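Local coordinates for protein 5-carboxyvanillate decarboxylase (PDB 4L6D) that probably catalyses the decarboxylation of 5-carboxyvanillate to vanillate at an active site that holds a manganese ion, at residues I5-A10 with G326-I331; G58-E63 with T109-L114; G273-A278 with P299-A304; V292-D297 with V307-T312. All coordinates share one frame; numbering follows the deposited sequence.

Contact 1: I5-A10 with G326-I331; sequences IATEEA and GNAARI. With MN (manganese (II) ion), chain I.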
loop_
_atom_site.group_PDB
_atom_site.type_symbol
_atom_site.label_atom_id
_atom_site.label_comp_id
_atom_site.label_asym_id
_atom_site.label_seq_id
_atom_site.Cartn_x
_atom_site.Cartn_y
_atom_site.Cartn_z
ATOM N N ILE A 5 9.451 -25.628 0.190
ATOM C CA ILE A 5 8.903 -25.481 -1.150
ATOM C C ILE A 5 8.769 -23.991 -1.433
ATOM O O ILE A 5 7.888 -23.330 -0.893
ATOM C CB ILE A 5 7.526 -26.188 -1.270
ATOM C CG1 ILE A 5 7.658 -27.692 -0.988
ATOM C CG2 ILE A 5 6.910 -25.928 -2.649
ATOM C CD1 ILE A 5 6.307 -28.402 -0.882
ATOM N N ALA A 6 9.663 -23.456 -2.261
ATOM C CA ALA A 6 9.661 -22.028 -2.580
ATOM C C ALA A 6 8.590 -21.727 -3.632
ATOM O O ALA A 6 8.562 -22.374 -4.672
ATOM C CB ALA A 6 11.040 -21.604 -3.079
ATOM N N THR A 7 7.709 -20.769 -3.369
ATOM C CA THR A 7 6.513 -20.628 -4.204
ATOM C C THR A 7 6.448 -19.495 -5.232
ATOM O O THR A 7 5.429 -19.380 -5.922
ATOM C CB THR A 7 5.233 -20.549 -3.347
ATOM O OG1 THR A 7 5.358 -19.484 -2.388
ATOM C CG2 THR A 7 5.002 -21.867 -2.617
ATOM N N GLU A 8 7.494 -18.676 -5.360
ATOM C CA GLU A 8 7.453 -17.582 -6.341
ATOM C C GLU A 8 8.734 -17.545 -7.160
ATOM O O GLU A 8 9.441 -16.535 -7.198
ATOM C CB GLU A 8 7.222 -16.215 -5.682
ATOM C CG GLU A 8 6.648 -15.183 -6.689
ATOM C CD GLU A 8 6.593 -13.768 -6.134
ATOM O OE1 GLU A 8 5.830 -13.528 -5.168
ATOM O OE2 GLU A 8 7.312 -12.889 -6.660
ATOM N N GLU A 9 9.020 -18.654 -7.834
ATOM C CA GLU A 9 10.337 -18.851 -8.402
ATOM C C GLU A 9 10.242 -18.732 -9.906
ATOM O O GLU A 9 9.662 -19.577 -10.574
ATOM C CB GLU A 9 10.913 -20.194 -7.932
ATOM C CG GLU A 9 10.710 -20.398 -6.413
ATOM C CD GLU A 9 11.079 -19.154 -5.614
ATOM O OE1 GLU A 9 10.287 -18.735 -4.724
ATOM O OE2 GLU A 9 12.158 -18.583 -5.897
ATOM N N ALA A 10 10.803 -17.644 -10.415
ATOM C CA ALA A 10 10.652 -17.261 -11.811
ATOM C C ALA A 10 11.509 -18.095 -12.751
ATOM O O ALA A 10 12.626 -18.495 -12.413
ATOM C CB ALA A 10 11.003 -15.784 -11.969
ATOM N N GLY A 326 4.162 -27.122 3.872
ATOM C CA GLY A 326 2.916 -27.852 4.029
ATOM C C GLY A 326 1.730 -27.169 3.364
ATOM O O GLY A 326 0.915 -27.812 2.683
ATOM N N ASN A 327 1.617 -25.867 3.576
ATOM C CA ASN A 327 0.538 -25.099 2.952
ATOM C C ASN A 327 0.648 -25.111 1.426
ATOM O O ASN A 327 -0.357 -25.296 0.723
ATOM C CB ASN A 327 0.532 -23.659 3.467
ATOM C CG ASN A 327 0.192 -23.562 4.942
ATOM O OD1 ASN A 327 -0.510 -24.405 5.502
ATOM N ND2 ASN A 327 0.689 -22.514 5.581
ATOM N N ALA A 328 1.867 -24.930 0.914
ATOM C CA ALA A 328 2.096 -25.013 -0.527
ATOM C C ALA A 328 1.697 -26.373 -1.096
ATOM O O ALA A 328 1.103 -26.449 -2.172
ATOM C CB ALA A 328 3.557 -24.734 -0.849
ATOM N N ALA A 329 2.036 -27.451 -0.399
ATOM C CA ALA A 329 1.702 -28.782 -0.885
ATOM C C ALA A 329 0.189 -28.944 -1.034
ATOM O O ALA A 329 -0.287 -29.536 -2.002
ATOM C CB ALA A 329 2.266 -29.835 0.043
ATOM N N ARG A 330 -0.559 -28.392 -0.085
ATOM C CA ARG A 330 -2.016 -28.417 -0.143
ATOM C C ARG A 330 -2.550 -27.526 -1.264
ATOM O O ARG A 330 -3.295 -27.984 -2.138
ATOM C CB ARG A 330 -2.598 -27.948 1.189
ATOM C CG ARG A 330 -4.114 -27.932 1.231
ATOM C CD ARG A 330 -4.625 -27.341 2.542
ATOM N NE ARG A 330 -4.509 -25.882 2.577
ATOM C CZ ARG A 330 -3.675 -25.205 3.364
ATOM N NH1 ARG A 330 -2.882 -25.850 4.205
ATOM N NH2 ARG A 330 -3.648 -23.882 3.314
ATOM N N ILE A 331 -2.162 -26.256 -1.235
ATOM C CA ILE A 331 -2.711 -25.265 -2.158
ATOM C C ILE A 331 -2.326 -25.538 -3.607
ATOM O O ILE A 331 -3.125 -25.314 -4.524
ATOM C CB ILE A 331 -2.296 -23.843 -1.732
ATOM C CG1 ILE A 331 -3.002 -23.480 -0.421
ATOM C CG2 ILE A 331 -2.578 -22.808 -2.840
ATOM C CD1 ILE A 331 -2.472 -22.229 0.242
HETATM MN MN MN I . 8.611 -12.547 -8.381
HETATM O O HOH W 1 8.946 -14.539 -9.235
#
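Ile5 and Ala328 mark the closest backbone approach of strand 5-11 to helix 317-331, with their CA atoms 6.9 Å apart and no hydrogen bond passing between the two segments. Ala328 turns its methyl toward the strand, and two branches meet it: Thr7 CG2 lies 3.7 Å from Ala328 CB, and Ile5 CG2 lies 4.0 Å from that same carbon. Alanine suits this helix surface because a single methyl lets the backbones come close. Ile5 reaches on along the helix, bringing CD1 to 4.4 Å from Ala329 CB. In Thr7, chi1 of 55° sets OG1 between the backbone N and carbonyl carbon, which leaves CG2 for the helix while OG1 is hydrogen-bonded to Trp294 O; a beta-branched residue with one polar arm can serve both neighbours. Beyond the corner at Thr7 the strand turns polar. Glu9 OE1 accepts from Glu8 N at 2.9 Å, met from above the carboxylate plane, and also receives Ile296 N and Asp297 N, so that one buried oxygen gathers three amides. The extended Glu8 places OE2 2.2 Å from the manganese ion, while Tyr172 and Ser272 hold OE1. This is the first strand of an amidohydrolase TIM barrel, packed at one end on the C-terminal helix and at the other supplying a metal ligand.

Contact 2: G58-E63 with T109-L114; sequences GERLAE and TRFAGL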
loop_
_atom_site.group_PDB
_atom_site.type_symbol
_atom_site.label_atom_id
_atom_site.label_comp_id
_atom_site.label_asym_id
_atom_site.label_seq_id
_atom_site.Cartn_x
_atom_site.Cartn_y
_atom_site.Cartn_z
ATOM N N GLY A 58 20.922 -26.243 -13.642
ATOM C CA GLY A 58 22.310 -25.871 -13.409
ATOM C C GLY A 58 22.499 -25.122 -12.096
ATOM O O GLY A 58 22.370 -25.720 -11.026
ATOM N N GLU A 59 22.799 -23.826 -12.180
ATOM C CA GLU A 59 22.987 -22.985 -10.998
ATOM C C GLU A 59 21.814 -23.112 -10.019
ATOM O O GLU A 59 22.016 -23.231 -8.807
ATOM C CB GLU A 59 23.182 -21.516 -11.403
ATOM C CG GLU A 59 23.233 -20.517 -10.228
ATOM C CD GLU A 59 23.198 -19.055 -10.683
ATOM O OE1 GLU A 59 23.291 -18.802 -11.905
ATOM O OE2 GLU A 59 23.068 -18.158 -9.817
ATOM N N ARG A 60 20.590 -23.106 -10.545
ATOM C CA ARG A 60 19.408 -23.093 -9.689
ATOM C C ARG A 60 19.355 -24.344 -8.812
ATOM O O ARG A 60 19.155 -24.257 -7.600
ATOM C CB ARG A 60 18.129 -22.962 -10.523
ATOM C CG ARG A 60 16.852 -22.872 -9.696
ATOM C CD ARG A 60 15.612 -23.049 -10.567
ATOM N NE ARG A 60 15.544 -22.080 -11.661
ATOM C CZ ARG A 60 14.712 -21.042 -11.711
ATOM N NH1 ARG A 60 13.838 -20.806 -10.729
ATOM N NH2 ARG A 60 14.748 -20.238 -12.768
ATOM N N LEU A 61 19.526 -25.508 -9.422
ATOM C CA LEU A 61 19.487 -26.748 -8.654
ATOM C C LEU A 61 20.686 -26.854 -7.701
ATOM O O LEU A 61 20.545 -27.342 -6.577
ATOM C CB LEU A 61 19.436 -27.948 -9.598
ATOM C CG LEU A 61 19.092 -29.300 -8.984
ATOM C CD1 LEU A 61 17.759 -29.263 -8.244
ATOM C CD2 LEU A 61 19.060 -30.344 -10.095
ATOM N N ALA A 62 21.857 -26.402 -8.142
ATOM C CA ALA A 62 23.032 -26.419 -7.273
ATOM C C ALA A 62 22.783 -25.584 -6.015
ATOM O O ALA A 62 23.152 -25.986 -4.910
ATOM C CB ALA A 62 24.275 -25.922 -8.022
ATOM N N GLU A 63 22.155 -24.429 -6.194
ATOM C CA GLU A 63 21.848 -23.552 -5.063
ATOM C C GLU A 63 20.763 -24.157 -4.172
ATOM O O GLU A 63 20.817 -24.041 -2.946
ATOM C CB GLU A 63 21.407 -22.176 -5.554
ATOM C CG GLU A 63 22.558 -21.326 -6.017
ATOM C CD GLU A 63 23.280 -20.678 -4.855
ATOM O OE1 GLU A 63 22.643 -19.873 -4.140
ATOM O OE2 GLU A 63 24.472 -20.982 -4.647
ATOM N N THR A 109 10.409 -34.255 -8.404
ATOM C CA THR A 109 10.577 -34.148 -6.958
ATOM C C THR A 109 11.211 -32.815 -6.563
ATOM O O THR A 109 11.199 -32.450 -5.381
ATOM C CB THR A 109 11.412 -35.293 -6.362
ATOM O OG1 THR A 109 12.770 -35.164 -6.791
ATOM C CG2 THR A 109 10.848 -36.650 -6.769
ATOM N N ARG A 110 11.751 -32.091 -7.547
ATOM C CA ARG A 110 12.411 -30.810 -7.277
ATOM C C ARG A 110 11.665 -29.609 -7.839
ATOM O O ARG A 110 11.850 -28.488 -7.371
ATOM C CB ARG A 110 13.846 -30.796 -7.809
ATOM C CG ARG A 110 14.702 -31.995 -7.359
ATOM C CD ARG A 110 14.766 -32.180 -5.828
ATOM N NE ARG A 110 15.339 -31.043 -5.092
ATOM C CZ ARG A 110 16.641 -30.819 -4.953
ATOM N NH1 ARG A 110 17.519 -31.631 -5.516
ATOM N NH2 ARG A 110 17.076 -29.767 -4.268
ATOM N N PHE A 111 10.822 -29.829 -8.840
ATOM C CA PHE A 111 10.123 -28.708 -9.448
ATOM C C PHE A 111 8.646 -28.973 -9.595
ATOM O O PHE A 111 8.245 -30.058 -10.008
ATOM C CB PHE A 111 10.760 -28.342 -10.794
ATOM C CG PHE A 111 12.192 -27.912 -10.660
ATOM C CD1 PHE A 111 12.495 -26.667 -10.127
ATOM C CD2 PHE A 111 13.228 -28.766 -10.991
ATOM C CE1 PHE A 111 13.808 -26.273 -9.959
ATOM C CE2 PHE A 111 14.541 -28.378 -10.824
ATOM C CZ PHE A 111 14.831 -27.132 -10.303
ATOM N N ALA A 112 7.856 -27.971 -9.229
ATOM C CA ALA A 112 6.435 -27.938 -9.543
ATOM C C ALA A 112 6.244 -26.725 -10.453
ATOM O O ALA A 112 7.172 -25.935 -10.623
ATOM C CB ALA A 112 5.596 -27.828 -8.265
ATOM N N GLY A 113 5.064 -26.566 -11.052
ATOM C CA GLY A 113 4.883 -25.480 -11.992
ATOM C C GLY A 113 3.499 -24.877 -12.053
ATOM O O GLY A 113 2.491 -25.568 -11.903
ATOM N N LEU A 114 3.475 -23.566 -12.284
ATOM C CA LEU A 114 2.251 -22.817 -12.523
ATOM C C LEU A 114 2.146 -22.516 -14.006
ATOM O O LEU A 114 3.101 -22.032 -14.626
ATOM C CB LEU A 114 2.278 -21.504 -11.747
ATOM C CG LEU A 114 2.437 -21.630 -10.224
ATOM C CD1 LEU A 114 2.411 -20.252 -9.590
ATOM C CD2 LEU A 114 1.323 -22.501 -9.641
#
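Leu61 CD1 rests over one face of the Arg110 guanidinium, 3.6 Å from Arg110 NH1, with the two side chains crossing at about a right angle. The same methyl also touches the Phe111 ring, obliquely, with Leu61 CD1 4.2 Å from Phe111 CZ. Leucine fits here because a compact branched end can meet a flat cation and an aromatic ring together. One helix position earlier, the aliphatic part of Arg60 meets that ring at a second point, Arg60 CD lying 3.7 Å from Phe111 CE1, and its guanidinium plane stands 78° from the plane of the ring. The second shell fixes both arginines. Arg110 is bent at chi2 and chi3 (-55° and -60°), a folded shape that brings its guanidinium to Asp65 by a salt bridge from NH1 and to the carbonyls of Asp70 and Val69 through NE and NH2. A leucine in its place would probably leave Asp65 without its charged mate, those two carbonyls without donors, and Leu61 without the flat surface under its methyl. Arg60 runs the other way and gives NH2 to Ala10 O. Helix 59-67 thus lies beside the start of strand 111-115, with strand 71-76 flanking Phe111 through His72 and Leu74, and with Met303 of helix 303-311 packed against Arg60.

Contact 3: G273-A278 with P299-A304; sequences GVESHA and PYQPMA. With VNL (4-hydroxy-3-methoxybenzoate), chain J.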
loop_
_atom_site.group_PDB
_atom_site.type_symbol
_atom_site.label_atom_id
_atom_site.label_comp_id
_atom_site.label_asym_id
_atom_site.label_seq_id
_atom_site.Cartn_x
_atom_site.Cartn_y
_atom_site.Cartn_z
ATOM N N GLY A 273 10.339 -11.821 -0.931
ATOM C CA GLY A 273 10.807 -10.449 -0.803
ATOM C C GLY A 273 10.497 -9.731 0.494
ATOM O O GLY A 273 10.736 -8.529 0.592
ATOM N N VAL A 274 9.972 -10.449 1.485
ATOM C CA VAL A 274 9.659 -9.864 2.791
ATOM C C VAL A 274 10.171 -10.802 3.875
ATOM O O VAL A 274 9.410 -11.531 4.525
ATOM C CB VAL A 274 8.152 -9.578 2.969
ATOM C CG1 VAL A 274 7.882 -8.880 4.313
ATOM C CG2 VAL A 274 7.649 -8.722 1.803
ATOM N N GLU A 275 11.487 -10.793 4.046
ATOM C CA GLU A 275 12.152 -11.675 4.999
ATOM C C GLU A 275 12.197 -11.007 6.367
ATOM O O GLU A 275 13.256 -10.706 6.909
ATOM C CB GLU A 275 13.540 -12.042 4.453
ATOM C CG GLU A 275 13.392 -12.774 3.112
ATOM C CD GLU A 275 14.693 -12.960 2.333
ATOM O OE1 GLU A 275 15.791 -12.789 2.905
ATOM O OE2 GLU A 275 14.588 -13.296 1.123
ATOM N N SER A 276 11.000 -10.782 6.908
ATOM C CA SER A 276 10.822 -10.129 8.197
ATOM C C SER A 276 10.078 -11.040 9.153
ATOM O O SER A 276 8.928 -11.386 8.911
ATOM C CB SER A 276 9.998 -8.851 8.009
ATOM O OG SER A 276 9.517 -8.381 9.263
ATOM N N HIS A 277 10.725 -11.432 10.245
ATOM C CA HIS A 277 10.019 -12.246 11.236
ATOM C C HIS A 277 8.808 -11.517 11.813
ATOM O O HIS A 277 7.791 -12.141 12.118
ATOM C CB HIS A 277 10.958 -12.671 12.359
ATOM C CG HIS A 277 11.987 -13.667 11.933
ATOM N ND1 HIS A 277 13.199 -13.805 12.578
ATOM C CD2 HIS A 277 11.982 -14.585 10.935
ATOM C CE1 HIS A 277 13.897 -14.760 11.990
ATOM N NE2 HIS A 277 13.190 -15.241 10.983
ATOM N N ALA A 278 8.910 -10.203 11.974
ATOM C CA ALA A 278 7.803 -9.430 12.534
ATOM C C ALA A 278 6.601 -9.433 11.604
ATOM O O ALA A 278 5.464 -9.573 12.057
ATOM C CB ALA A 278 8.238 -7.988 12.817
ATOM N N PRO A 299 15.144 -15.818 -9.580
ATOM C CA PRO A 299 16.538 -15.404 -9.380
ATOM C C PRO A 299 16.700 -13.930 -9.049
ATOM O O PRO A 299 17.827 -13.419 -9.032
ATOM C CB PRO A 299 17.165 -15.698 -10.743
ATOM C CG PRO A 299 16.070 -15.380 -11.707
ATOM C CD PRO A 299 14.793 -15.855 -11.015
ATOM N N TYR A 300 15.594 -13.253 -8.789
ATOM C CA TYR A 300 15.649 -11.833 -8.466
ATOM C C TYR A 300 16.179 -11.579 -7.053
ATOM O O TYR A 300 16.661 -10.486 -6.749
ATOM C CB TYR A 300 14.272 -11.205 -8.682
ATOM C CG TYR A 300 13.793 -11.325 -10.125
ATOM C CD1 TYR A 300 14.328 -10.515 -11.127
ATOM C CD2 TYR A 300 12.832 -12.265 -10.490
ATOM C CE1 TYR A 300 13.909 -10.627 -12.455
ATOM C CE2 TYR A 300 12.404 -12.382 -11.816
ATOM C CZ TYR A 300 12.942 -11.561 -12.789
ATOM O OH TYR A 300 12.528 -11.664 -14.100
ATOM N N GLN A 301 16.074 -12.593 -6.194
ATOM C CA GLN A 301 16.677 -12.578 -4.864
ATOM C C GLN A 301 17.427 -13.885 -4.641
ATOM O O GLN A 301 17.105 -14.901 -5.260
ATOM C CB GLN A 301 15.617 -12.393 -3.783
ATOM C CG GLN A 301 14.920 -11.059 -3.903
ATOM C CD GLN A 301 14.287 -10.587 -2.610
ATOM O OE1 GLN A 301 13.399 -9.755 -2.636
ATOM N NE2 GLN A 301 14.783 -11.075 -1.477
ATOM N N PRO A 302 18.436 -13.866 -3.758
ATOM C CA PRO A 302 19.231 -15.068 -3.488
ATOM C C PRO A 302 18.554 -16.038 -2.522
ATOM O O PRO A 302 17.780 -15.635 -1.655
ATOM C CB PRO A 302 20.484 -14.499 -2.828
ATOM C CG PRO A 302 20.017 -13.281 -2.140
ATOM C CD PRO A 302 19.001 -12.683 -3.087
ATOM N N MET A 303 18.876 -17.315 -2.665
ATOM C CA MET A 303 18.233 -18.353 -1.862
ATOM C C MET A 303 18.653 -18.384 -0.399
ATOM O O MET A 303 17.795 -18.546 0.465
ATOM C CB MET A 303 18.453 -19.731 -2.488
ATOM C CG MET A 303 17.891 -19.824 -3.889
ATOM S SD MET A 303 17.742 -21.533 -4.436
ATOM C CE MET A 303 17.987 -21.377 -6.211
ATOM N N ALA A 304 19.950 -18.246 -0.114
ATOM C CA ALA A 304 20.426 -18.463 1.267
ATOM C C ALA A 304 19.733 -17.595 2.323
ATOM O O ALA A 304 19.278 -18.124 3.335
ATOM C CB ALA A 304 21.953 -18.357 1.378
HETATM C C1 VNL J . 12.192 -8.200 -10.093
HETATM C CO1 VNL J . 11.989 -8.784 -8.835
HETATM C CO2 VNL J . 11.451 -8.614 -11.218
HETATM C CM1 VNL J . 11.039 -9.809 -8.675
HETATM C CM2 VNL J . 10.496 -9.619 -11.079
HETATM O OM VNL J . 9.728 -10.087 -12.113
HETATM C CZ VNL J . 10.288 -10.241 -9.768
HETATM C CC VNL J . 13.242 -7.132 -10.249
HETATM C CV VNL J . 9.863 -9.521 -13.430
HETATM O O1 VNL J . 14.112 -6.953 -9.354
HETATM O O2 VNL J . 13.270 -6.476 -11.318
HETATM O O3 VNL J . 9.597 -11.421 -9.775
HETATM O O HOH W 2 12.194 -7.391 -1.512
HETATM O O HOH W 3 16.584 -13.272 -0.636
#
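Glu275 and Gln301 share a water whose oxygen is held by three groups: it donates to Glu275 OE2 at 2.7 Å and to Pro302 O at 2.8 Å, and accepts from Gln301 NE2 at 3.0 Å. The carboxylate and amide planes stand 46° apart as the side chains run past each other in opposite directions. Gln301 NE2 and Glu275 OE2 are close but poorly angled for a direct bond, and the water makes the link instead. At the other corner of the amide, a second water donates to Gly273 O at 2.8 Å and to Gln301 OE1 at 2.9 Å. Glutamine suits the spot, since its amide offers a donor to one water and an acceptor to the other. Gln301 OE1 also lies 3.2 Å from Gly273 CA; at positive phi, and where a side chain would probably crowd that oxygen, glycine is the natural residue. Next to Gln301, Tyr300 spreads its ring under the vanillate, whose CM2 sits above the ring centre, Tyr300 CD1 being 3.3 Å from VNL C1. An alanine here would probably strip that face of the ligand of its cover and leave Thr77 OG1 without its bond to the tyrosine hydroxyl. Met242 and Tyr241 of the second subunit pack on Gln301 and Pro302. Such loops, following the seventh and eighth strands at their C-terminal ends, build the active-site mouth of a TIM barrel.

Contact 4: V292-D297 with V307-T312; sequences VMWAID and VQFIRT. With MN (manganese (II) ion), chain I; VNL (4-hydroxy-3-methoxybenzoate), chain J.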
loop_
_atom_site.group_PDB
_atom_site.type_symbol
_atom_site.label_atom_id
_atom_site.label_comp_id
_atom_site.label_asym_id
_atom_site.label_seq_id
_atom_site.Cartn_x
_atom_site.Cartn_y
_atom_site.Cartn_z
ATOM N N VAL A 292 -0.229 -18.766 5.011
ATOM C CA VAL A 292 1.069 -18.163 4.731
ATOM C C VAL A 292 2.046 -19.200 4.203
ATOM O O VAL A 292 2.265 -20.223 4.841
ATOM C CB VAL A 292 1.668 -17.499 5.987
ATOM C CG1 VAL A 292 2.958 -16.758 5.632
ATOM C CG2 VAL A 292 0.651 -16.553 6.626
ATOM N N MET A 293 2.658 -18.905 3.058
ATOM C CA MET A 293 3.633 -19.795 2.433
ATOM C C MET A 293 4.973 -19.114 2.263
ATOM O O MET A 293 5.050 -17.907 2.087
ATOM C CB MET A 293 3.138 -20.228 1.058
ATOM C CG MET A 293 1.933 -21.137 1.128
ATOM S SD MET A 293 1.248 -21.532 -0.493
ATOM C CE MET A 293 0.369 -20.026 -0.894
ATOM N N TRP A 294 6.033 -19.907 2.288
ATOM C CA TRP A 294 7.372 -19.392 2.056
ATOM C C TRP A 294 7.692 -19.298 0.560
ATOM O O TRP A 294 7.187 -20.079 -0.254
ATOM C CB TRP A 294 8.367 -20.295 2.792
ATOM C CG TRP A 294 9.806 -19.941 2.593
ATOM C CD1 TRP A 294 10.472 -18.878 3.123
ATOM C CD2 TRP A 294 10.753 -20.667 1.807
ATOM N NE1 TRP A 294 11.788 -18.891 2.705
ATOM C CE2 TRP A 294 11.983 -19.991 1.905
ATOM C CE3 TRP A 294 10.678 -21.840 1.035
ATOM C CZ2 TRP A 294 13.130 -20.440 1.256
ATOM C CZ3 TRP A 294 11.813 -22.281 0.390
ATOM C CH2 TRP A 294 13.027 -21.583 0.507
ATOM N N ALA A 295 8.538 -18.332 0.205
ATOM C CA ALA A 295 9.033 -18.195 -1.166
ATOM C C ALA A 295 10.399 -17.519 -1.145
ATOM O O ALA A 295 10.805 -16.987 -0.111
ATOM C CB ALA A 295 8.059 -17.390 -2.030
ATOM N N ILE A 296 11.090 -17.516 -2.286
ATOM C CA ILE A 296 12.393 -16.869 -2.395
ATOM C C ILE A 296 12.338 -15.649 -3.308
ATOM O O ILE A 296 12.978 -14.632 -3.022
ATOM C CB ILE A 296 13.472 -17.835 -2.922
ATOM C CG1 ILE A 296 13.589 -19.067 -2.019
ATOM C CG2 ILE A 296 14.813 -17.110 -3.061
ATOM C CD1 ILE A 296 14.328 -20.209 -2.684
ATOM N N ASP A 297 11.570 -15.750 -4.397
ATOM C CA ASP A 297 11.643 -14.806 -5.516
ATOM C C ASP A 297 12.971 -14.931 -6.283
ATOM O O ASP A 297 13.514 -13.937 -6.773
ATOM C CB ASP A 297 11.406 -13.349 -5.068
ATOM C CG ASP A 297 10.404 -12.624 -5.944
ATOM O OD1 ASP A 297 10.188 -13.057 -7.091
ATOM O OD2 ASP A 297 9.839 -11.607 -5.483
ATOM N N VAL A 307 16.075 -18.781 2.817
ATOM C CA VAL A 307 16.071 -20.039 3.549
ATOM C C VAL A 307 16.344 -19.811 5.036
ATOM O O VAL A 307 15.639 -20.346 5.899
ATOM C CB VAL A 307 17.110 -21.009 2.942
ATOM C CG1 VAL A 307 17.348 -22.218 3.855
ATOM C CG2 VAL A 307 16.644 -21.459 1.560
ATOM N N GLN A 308 17.359 -19.012 5.341
ATOM C CA GLN A 308 17.726 -18.803 6.731
ATOM C C GLN A 308 16.651 -18.028 7.477
ATOM O O GLN A 308 16.441 -18.261 8.671
ATOM C CB GLN A 308 19.114 -18.176 6.814
ATOM C CG GLN A 308 20.136 -19.167 6.258
ATOM C CD GLN A 308 21.525 -18.600 6.052
ATOM O OE1 GLN A 308 21.888 -17.556 6.606
ATOM N NE2 GLN A 308 22.325 -19.312 5.265
ATOM N N PHE A 309 15.940 -17.161 6.759
ATOM C CA PHE A 309 14.795 -16.442 7.325
ATOM C C PHE A 309 13.737 -17.409 7.874
ATOM O O PHE A 309 13.309 -17.282 9.030
ATOM C CB PHE A 309 14.223 -15.494 6.259
ATOM C CG PHE A 309 12.748 -15.184 6.401
ATOM C CD1 PHE A 309 12.263 -14.390 7.437
ATOM C CD2 PHE A 309 11.847 -15.667 5.449
ATOM C CE1 PHE A 309 10.896 -14.093 7.530
ATOM C CE2 PHE A 309 10.488 -15.378 5.534
ATOM C CZ PHE A 309 10.012 -14.598 6.580
ATOM N N ILE A 310 13.341 -18.400 7.082
ATOM C CA ILE A 310 12.325 -19.332 7.568
ATOM C C ILE A 310 12.884 -20.362 8.567
ATOM O O ILE A 310 12.212 -20.689 9.550
ATOM C CB ILE A 310 11.516 -19.980 6.409
ATOM C CG1 ILE A 310 10.357 -20.824 6.949
ATOM C CG2 ILE A 310 12.401 -20.829 5.531
ATOM C CD1 ILE A 310 9.338 -20.039 7.741
ATOM N N ARG A 311 14.115 -20.839 8.359
ATOM C CA ARG A 311 14.700 -21.809 9.290
ATOM C C ARG A 311 14.851 -21.238 10.698
ATOM O O ARG A 311 14.847 -21.984 11.682
ATOM C CB ARG A 311 16.058 -22.324 8.795
ATOM C CG ARG A 311 15.989 -23.267 7.594
ATOM C CD ARG A 311 17.340 -23.972 7.466
ATOM N NE ARG A 311 17.568 -24.606 6.166
ATOM C CZ ARG A 311 17.033 -25.759 5.789
ATOM N NH1 ARG A 311 16.221 -26.419 6.610
ATOM N NH2 ARG A 311 17.312 -26.251 4.584
ATOM N N THR A 312 15.013 -19.921 10.792
ATOM C CA THR A 312 15.200 -19.281 12.085
ATOM C C THR A 312 13.953 -18.552 12.590
ATOM O O THR A 312 14.035 -17.830 13.585
ATOM C CB THR A 312 16.352 -18.264 12.062
ATOM O OG1 THR A 312 16.039 -17.216 11.127
ATOM C CG2 THR A 312 17.661 -18.942 11.662
HETATM MN MN MN I . 8.611 -12.547 -8.381
HETATM C C1 VNL J . 12.192 -8.200 -10.093
HETATM C CO1 VNL J . 11.989 -8.784 -8.835
HETATM C CO2 VNL J . 11.451 -8.614 -11.218
HETATM C CM1 VNL J . 11.039 -9.809 -8.675
HETATM C CM2 VNL J . 10.496 -9.619 -11.079
HETATM O OM VNL J . 9.728 -10.087 -12.113
HETATM C CZ VNL J . 10.288 -10.241 -9.768
HETATM C CC VNL J . 13.242 -7.132 -10.249
HETATM C CV VNL J . 9.863 -9.521 -13.430
HETATM O O1 VNL J . 14.112 -6.953 -9.354
HETATM O O2 VNL J . 13.270 -6.476 -11.318
HETATM O O3 VNL J . 9.597 -11.421 -9.775
HETATM O O HOH W 1 8.946 -14.539 -9.235
#
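Ile310 lays its CG2 methyl over the five-membered ring of Trp294 in a CH-pi contact, 16° off the ring normal, with that carbon 3.5 Å from Trp294 NE1. Around this tight centre, Val307 CG2 comes within 3.7 Å of Trp294 CZ2, and Phe309 CD2 approaches the indole edge at 4.2 Å from Trp294 CD1. With CG anti to the backbone N (chi1 177°), the indole extends toward the helix, where NE1 is hydrogen-bonded to Ala306 O; a broad ring with one donor fills the gap and leaves no buried N-H wanting. The helix's outer side is different: Gln308 and Thr312 are exposed, and Gln308 O takes Thr312 OG1 at 2.7 Å and Thr312 N from opposite faces of its plane. Past the indole, Asp297 OD1 binds manganese at 2.1 Å, beside VNL O3 at 2.0 Å from the metal. The chemistry implies a division of labour: apolar contacts fix the strand's exit to the helix, while the loop's end delivers a carboxylate to the manganese ion, which also binds the phenolic oxygen of the vanillate.

Contacts 1 and 4 lie in the buried body of the barrel, where the first and last strands meet: Ala328 also packs on Met293, Glu9 of contact 1 is hydrogen-bonded to Ile296 of contact 4, in the loop after the eighth strand, and both supply manganese ligands. Contact 2, only partly buried, is set at the side of the same sheet and adds two arginines to its leucine and phenylalanine. It touches contact 1 through Arg60 and contact 3 through Met303. Contact 3 is buried too, yet it relies on waters, lies against the second subunit and borders the ligand. It shares helix 303-311 with contact 4, and His277 NE2 is bonded to Phe309 O between them. Chemistry thus shifts from methyls and aromatic rings in the barrel wall to polar groups and water toward the active-site end.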